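Local coordinates for protein Asp/Glu-specific dipeptidyl-peptidase (Flavobacterium psychrophilum, PDB 5JXF) that removes dipeptides from the N-terminus of oligopeptides as a serine peptidase with strict specificity for an acidic residue, Asp or Glu, at the P1 position, at residues F266-L271 with E722-H727; L74-P79 with I262-L267. All coordinates share one frame; numbering follows the deposited sequence.

Overall arrangement
From the N terminus, 74-79 leads into strand 80-81, and contact 2 brings it against 262-267, closing a loop of 182 residues that holds strands of the first sheet and, by similarity, the charge-relay residues H101 and D237. The chain runs straight on through F266 and L267, shared by both contacts, into contact 1. There 266-271 pairs with 722-727, closing a second loop of 450 residues that carries most of the helices and the probable nucleophile S662. The loops follow one another, neither nested nor crossed. With centres about 13 Å apart, the contacts join the linker between the two large sheets to an early loop and to the C-terminal tail.

Contact 1 of 2, residues F266-L271 with E722-H727; sequences FLPVSL and EMKLVH
V269 and L725 lie side by side on one face of a two-stranded parallel sheet, forming the apolar centre where the C-terminal tail pairs with the linker strand 269-270. Methyl CD2 of L725 comes up to CB of V269 at 4.1 Å, while CG2 of V269 lies 4.3 Å from the sulfur SD of M723. L271 extends this patch beyond the strand, its CD1 set 3.9 Å from CB of L725. Helix 703-713 packs on the same side, where L707 touches V269, L271 and M723. On the other face, which carries S270 and V726, both methyls of V726 reach CB of P268.

In the parallel pattern, V269 bonds to K724 and V726, on either side of L725, and V726 to V269 and L271, on either side of S270. V269 N donates to K724 O at 3.0 Å and V269 O accepts from V726 N, a donor standing 35° out of the carbonyl plane. L271 N then meets V726 O, also at 3.0 Å, with a C=O...N angle of 176°. The far edge of 266-271 is used too, since P268 and S270 bond through their backbones to L673.

Toward the polar ends, CE1 of H727 rests against CB and CD1 of L271, and its ND1 bonds to the side chain of D272, whose backbone N is also the partner of S270 OG. At the opposite end the F266 ring, its CG between backbone N and carbonyl carbon (chi1 69°), turns its CE2 edge to CB of K724, 3.9 Å away; K724 then runs on extended past the ring. Here the direct pairing gives way to a water at the F266 ring edge, in its plane, that donates to L267 O at 2.6 Å and accepts from K724 N at 3.0 Å.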
loop_
_atom_site.group_PDB
_atom_site.type_symbol
_atom_site.label_atom_id
_atom_site.label_comp_id
_atom_site.label_asym_id
_atom_site.label_seq_id
_atom_site.Cartn_x
_atom_site.Cartn_y
_atom_site.Cartn_z
ATOM N N PHE A 266 10.930 -5.472 39.306
ATOM C CA PHE A 266 10.700 -6.086 38.021
ATOM C C PHE A 266 9.259 -5.816 37.661
ATOM O O PHE A 266 8.454 -5.560 38.543
ATOM C CB PHE A 266 11.013 -7.586 38.042
ATOM C CG PHE A 266 10.055 -8.406 38.849
ATOM C CD1 PHE A 266 10.204 -8.526 40.227
ATOM C CD2 PHE A 266 9.008 -9.075 38.224
ATOM C CE1 PHE A 266 9.326 -9.293 40.962
ATOM C CE2 PHE A 266 8.128 -9.843 38.952
ATOM C CZ PHE A 266 8.279 -9.956 40.322
ATOM N N LEU A 267 8.952 -5.828 36.365
ATOM C CA LEU A 267 7.638 -5.422 35.903
ATOM C C LEU A 267 6.732 -6.620 35.874
ATOM O O LEU A 267 7.057 -7.634 35.245
ATOM C CB LEU A 267 7.714 -4.776 34.506
ATOM C CG LEU A 267 8.684 -3.604 34.362
ATOM C CD1 LEU A 267 8.821 -3.191 32.902
ATOM C CD2 LEU A 267 8.212 -2.444 35.183
ATOM N N PRO A 268 5.598 -6.531 36.577
ATOM C CA PRO A 268 4.590 -7.568 36.354
ATOM C C PRO A 268 4.058 -7.390 34.919
ATOM O O PRO A 268 4.123 -6.270 34.405
ATOM C CB PRO A 268 3.513 -7.261 37.394
ATOM C CG PRO A 268 4.114 -6.240 38.325
ATOM C CD PRO A 268 5.126 -5.497 37.505
ATOM N N VAL A 269 3.585 -8.474 34.308
ATOM C CA VAL A 269 3.094 -8.472 32.943
ATOM C C VAL A 269 1.582 -8.644 32.934
ATOM O O VAL A 269 1.065 -9.630 33.450
ATOM C CB VAL A 269 3.730 -9.605 32.103
ATOM C CG1 VAL A 269 3.154 -9.593 30.707
ATOM C CG2 VAL A 269 5.249 -9.460 32.067
ATOM N N SER A 270 0.884 -7.679 32.351
ATOM C CA SER A 270 -0.574 -7.719 32.268
ATOM C C SER A 270 -1.118 -8.736 31.248
ATOM O O SER A 270 -0.517 -8.937 30.198
ATOM C CB SER A 270 -1.106 -6.334 31.917
ATOM O OG SER A 270 -2.497 -6.394 31.663
ATOM N N LEU A 271 -2.246 -9.374 31.568
ATOM C CA LEU A 271 -2.938 -10.281 30.630
ATOM C C LEU A 271 -4.290 -9.726 30.202
ATOM O O LEU A 271 -5.046 -10.411 29.538
ATOM C CB LEU A 271 -3.163 -11.665 31.249
ATOM C CG LEU A 271 -2.022 -12.654 31.455
ATOM C CD1 LEU A 271 -2.438 -13.742 32.440
ATOM C CD2 LEU A 271 -1.609 -13.265 30.154
ATOM N N GLU A 722 8.261 -17.788 35.783
ATOM C CA GLU A 722 9.185 -16.845 36.405
ATOM C C GLU A 722 8.550 -15.462 36.542
ATOM O O GLU A 722 8.962 -14.665 37.371
ATOM C CB GLU A 722 10.452 -16.757 35.554
ATOM C CG GLU A 722 11.728 -16.524 36.266
ATOM C CD GLU A 722 12.895 -16.493 35.297
ATOM O OE1 GLU A 722 13.023 -17.427 34.481
ATOM O OE2 GLU A 722 13.665 -15.510 35.333
ATOM N N MET A 723 7.551 -15.167 35.715
ATOM C CA MET A 723 7.005 -13.811 35.709
ATOM C C MET A 723 5.851 -13.669 36.696
ATOM O O MET A 723 5.360 -14.646 37.235
ATOM C CB MET A 723 6.545 -13.423 34.310
ATOM C CG MET A 723 7.592 -13.623 33.219
ATOM S SD MET A 723 6.811 -13.459 31.600
ATOM C CE MET A 723 7.906 -14.462 30.601
ATOM N N LYS A 724 5.440 -12.439 36.956
ATOM C CA LYS A 724 4.228 -12.213 37.717
ATOM C C LYS A 724 3.130 -11.720 36.762
ATOM O O LYS A 724 3.109 -10.560 36.376
ATOM C CB LYS A 724 4.472 -11.215 38.841
ATOM C CG LYS A 724 3.205 -10.835 39.600
ATOM C CD LYS A 724 3.534 -9.890 40.740
ATOM C CE LYS A 724 2.325 -9.605 41.610
ATOM N NZ LYS A 724 2.709 -8.740 42.759
ATOM N N LEU A 725 2.239 -12.628 36.372
ATOM C CA LEU A 725 1.131 -12.315 35.474
ATOM C C LEU A 725 0.001 -11.692 36.268
ATOM O O LEU A 725 -0.397 -12.234 37.289
ATOM C CB LEU A 725 0.666 -13.585 34.764
ATOM C CG LEU A 725 1.785 -14.317 34.019
ATOM C CD1 LEU A 725 1.229 -15.515 33.279
ATOM C CD2 LEU A 725 2.503 -13.372 33.043
ATOM N N VAL A 726 -0.493 -10.539 35.840
ATOM C CA VAL A 726 -1.526 -9.842 36.615
ATOM C C VAL A 726 -2.734 -9.431 35.764
ATOM O O VAL A 726 -2.654 -9.389 34.533
ATOM C CB VAL A 726 -0.967 -8.583 37.297
ATOM C CG1 VAL A 726 0.021 -8.973 38.401
ATOM C CG2 VAL A 726 -0.296 -7.656 36.276
ATOM N N HIS A 727 -3.834 -9.105 36.441
ATOM C CA HIS A 727 -5.090 -8.707 35.797
ATOM C C HIS A 727 -5.610 -7.352 36.280
ATOM O O HIS A 727 -6.596 -7.296 37.007
ATOM C CB HIS A 727 -6.172 -9.748 36.056
ATOM C CG HIS A 727 -5.851 -11.107 35.523
ATOM N ND1 HIS A 727 -6.138 -11.485 34.230
ATOM C CD2 HIS A 727 -5.310 -12.194 36.122
ATOM C CE1 HIS A 727 -5.767 -12.738 34.047
ATOM N NE2 HIS A 727 -5.261 -13.192 35.179
HETATM O O HOH W 1 6.817 -10.201 35.498
#

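Contact 2 of 2, residues L74-P79 with I262-L267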
loop_
_atom_site.group_PDB
_atom_site.type_symbol
_atom_site.label_atom_id
_atom_site.label_comp_id
_atom_site.label_asym_id
_atom_site.label_seq_id
_atom_site.Cartn_x
_atom_site.Cartn_y
_atom_site.Cartn_z
ATOM N N LEU A 74 10.405 2.270 39.083
ATOM C CA LEU A 74 10.382 1.706 37.724
ATOM C C LEU A 74 11.762 1.686 37.092
ATOM O O LEU A 74 12.095 0.744 36.384
ATOM C CB LEU A 74 9.415 2.482 36.810
ATOM C CG LEU A 74 7.938 2.337 37.189
ATOM C CD1 LEU A 74 7.014 2.788 36.046
ATOM C CD2 LEU A 74 7.635 0.911 37.577
ATOM N N LYS A 75 12.573 2.709 37.375
ATOM C CA LYS A 75 13.875 2.847 36.715
ATOM C C LYS A 75 14.768 1.633 36.969
ATOM O O LYS A 75 15.581 1.269 36.117
ATOM C CB LYS A 75 14.597 4.132 37.161
ATOM C CG LYS A 75 15.246 4.059 38.533
ATOM C CD LYS A 75 16.382 5.060 38.656
ATOM C CE LYS A 75 16.909 5.131 40.080
ATOM N NZ LYS A 75 17.733 3.945 40.439
ATOM N N ASP A 76 14.600 1.015 38.138
ATOM C CA ASP A 76 15.319 -0.209 38.496
ATOM C C ASP A 76 14.983 -1.410 37.623
ATOM O O ASP A 76 15.715 -2.392 37.601
ATOM C CB ASP A 76 15.047 -0.556 39.958
ATOM C CG ASP A 76 15.622 0.496 40.911
ATOM O OD1 ASP A 76 16.744 0.980 40.635
ATOM O OD2 ASP A 76 14.939 0.871 41.882
ATOM N N ALA A 77 13.879 -1.325 36.893
ATOM C CA ALA A 77 13.476 -2.426 36.037
ATOM C C ALA A 77 13.766 -2.141 34.548
ATOM O O ALA A 77 13.445 -2.967 33.679
ATOM C CB ALA A 77 11.994 -2.729 36.253
ATOM N N VAL A 78 14.365 -0.986 34.253
ATOM C CA VAL A 78 14.627 -0.612 32.855
ATOM C C VAL A 78 16.099 -0.275 32.562
ATOM O O VAL A 78 16.508 0.888 32.558
ATOM C CB VAL A 78 13.743 0.574 32.433
ATOM C CG1 VAL A 78 13.857 0.814 30.937
ATOM C CG2 VAL A 78 12.269 0.277 32.787
ATOM N N PRO A 79 16.901 -1.310 32.294
ATOM C CA PRO A 79 18.306 -1.028 31.990
ATOM C C PRO A 79 18.584 -0.753 30.501
ATOM O O PRO A 79 17.819 -1.149 29.592
ATOM C CB PRO A 79 19.015 -2.305 32.443
ATOM C CG PRO A 79 17.971 -3.399 32.227
ATOM C CD PRO A 79 16.636 -2.750 32.499
ATOM N N ILE A 262 19.518 -10.535 41.026
ATOM C CA ILE A 262 18.235 -10.249 41.655
ATOM C C ILE A 262 17.989 -8.749 41.611
ATOM O O ILE A 262 18.746 -7.958 42.190
ATOM C CB ILE A 262 18.180 -10.788 43.113
ATOM C CG1 ILE A 262 18.442 -12.301 43.118
ATOM C CG2 ILE A 262 16.839 -10.413 43.779
ATOM C CD1 ILE A 262 18.711 -12.878 44.502
ATOM N N PRO A 263 16.940 -8.334 40.886
ATOM C CA PRO A 263 16.744 -6.895 40.713
ATOM C C PRO A 263 16.045 -6.222 41.887
ATOM O O PRO A 263 15.403 -6.881 42.704
ATOM C CB PRO A 263 15.861 -6.813 39.459
ATOM C CG PRO A 263 15.058 -8.091 39.498
ATOM C CD PRO A 263 15.992 -9.138 40.088
ATOM N N LYS A 264 16.169 -4.902 41.947
ATOM C CA LYS A 264 15.433 -4.095 42.903
ATOM C C LYS A 264 13.945 -3.998 42.585
ATOM O O LYS A 264 13.130 -3.728 43.475
ATOM C CB LYS A 264 16.051 -2.702 42.969
ATOM C CG LYS A 264 17.535 -2.751 43.293
ATOM C CD LYS A 264 18.198 -1.395 43.145
ATOM C CE LYS A 264 19.672 -1.442 43.559
ATOM N NZ LYS A 264 20.389 -0.323 42.906
ATOM N N HIS A 265 13.592 -4.225 41.320
ATOM C CA HIS A 265 12.205 -4.141 40.885
ATOM C C HIS A 265 12.071 -4.849 39.540
ATOM O O HIS A 265 12.996 -4.841 38.726
ATOM C CB HIS A 265 11.742 -2.679 40.758
ATOM C CG HIS A 265 10.292 -2.526 40.396
ATOM N ND1 HIS A 265 9.272 -2.768 41.289
ATOM C CD2 HIS A 265 9.694 -2.149 39.240
ATOM C CE1 HIS A 265 8.107 -2.558 40.697
ATOM N NE2 HIS A 265 8.336 -2.174 39.457
ATOM N N PHE A 266 10.930 -5.472 39.306
ATOM C CA PHE A 266 10.700 -6.086 38.021
ATOM C C PHE A 266 9.259 -5.816 37.661
ATOM O O PHE A 266 8.454 -5.560 38.543
ATOM C CB PHE A 266 11.013 -7.586 38.042
ATOM C CG PHE A 266 10.055 -8.406 38.849
ATOM C CD1 PHE A 266 10.204 -8.526 40.227
ATOM C CD2 PHE A 266 9.008 -9.075 38.224
ATOM C CE1 PHE A 266 9.326 -9.293 40.962
ATOM C CE2 PHE A 266 8.128 -9.843 38.952
ATOM C CZ PHE A 266 8.279 -9.956 40.322
ATOM N N LEU A 267 8.952 -5.828 36.365
ATOM C CA LEU A 267 7.638 -5.422 35.903
ATOM C C LEU A 267 6.732 -6.620 35.874
ATOM O O LEU A 267 7.057 -7.634 35.245
ATOM C CB LEU A 267 7.714 -4.776 34.506
ATOM C CG LEU A 267 8.684 -3.604 34.362
ATOM C CD1 LEU A 267 8.821 -3.191 32.902
ATOM C CD2 LEU A 267 8.212 -2.444 35.183
HETATM O O HOH W 2 17.413 -3.264 39.613
#
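A77 and F266 bring the two chains nearest by their CA atoms, 5.0 Å apart, where two overlapping turns of 74-78, closed by A77 N to L74 O and V78 N to K75 O, meet the irregular chain 262-267. The methyl CB of A77 points toward 262-267 and sits 3.4 Å from H265 O, at the edge of the H265 ring, and 3.9 Å from CG of L267. With CG anti to the backbone N (chi1 -176°), the H265 ring lies alongside L74, whose CD2 comes within 3.7 Å of H265 NE2 and also approaches CD2 of L267. L74 also packs on M281 and M283 of strand 279-284, and V89 of strand 85-89 bonds to the backbones of A77 and L267.

K264 crosses obliquely over D76, its CB and CD lying against the carboxylate and its NZ still 4.5 Å from D76 OD1, beyond a salt bridge. That oxygen forms a salt bridge with K75 NZ at 3.1 Å, met on the syn side but tilted 33° from the carboxylate plane, while OD2 accepts from S73 N. Replacing D76 with an alanine would probably deprive the buried K75 ammonium of its countercharge, leaving it the carbonyls of I141 and V142, and cost S73 N its acceptor. A water donates to D76 O at 2.8 Å and accepts from K264 N. The carboxylate's bonds thus stay on its own side of the contact, whereas the loops meet by apolar packing and one bridging water, probably with a weak attraction between it and K264.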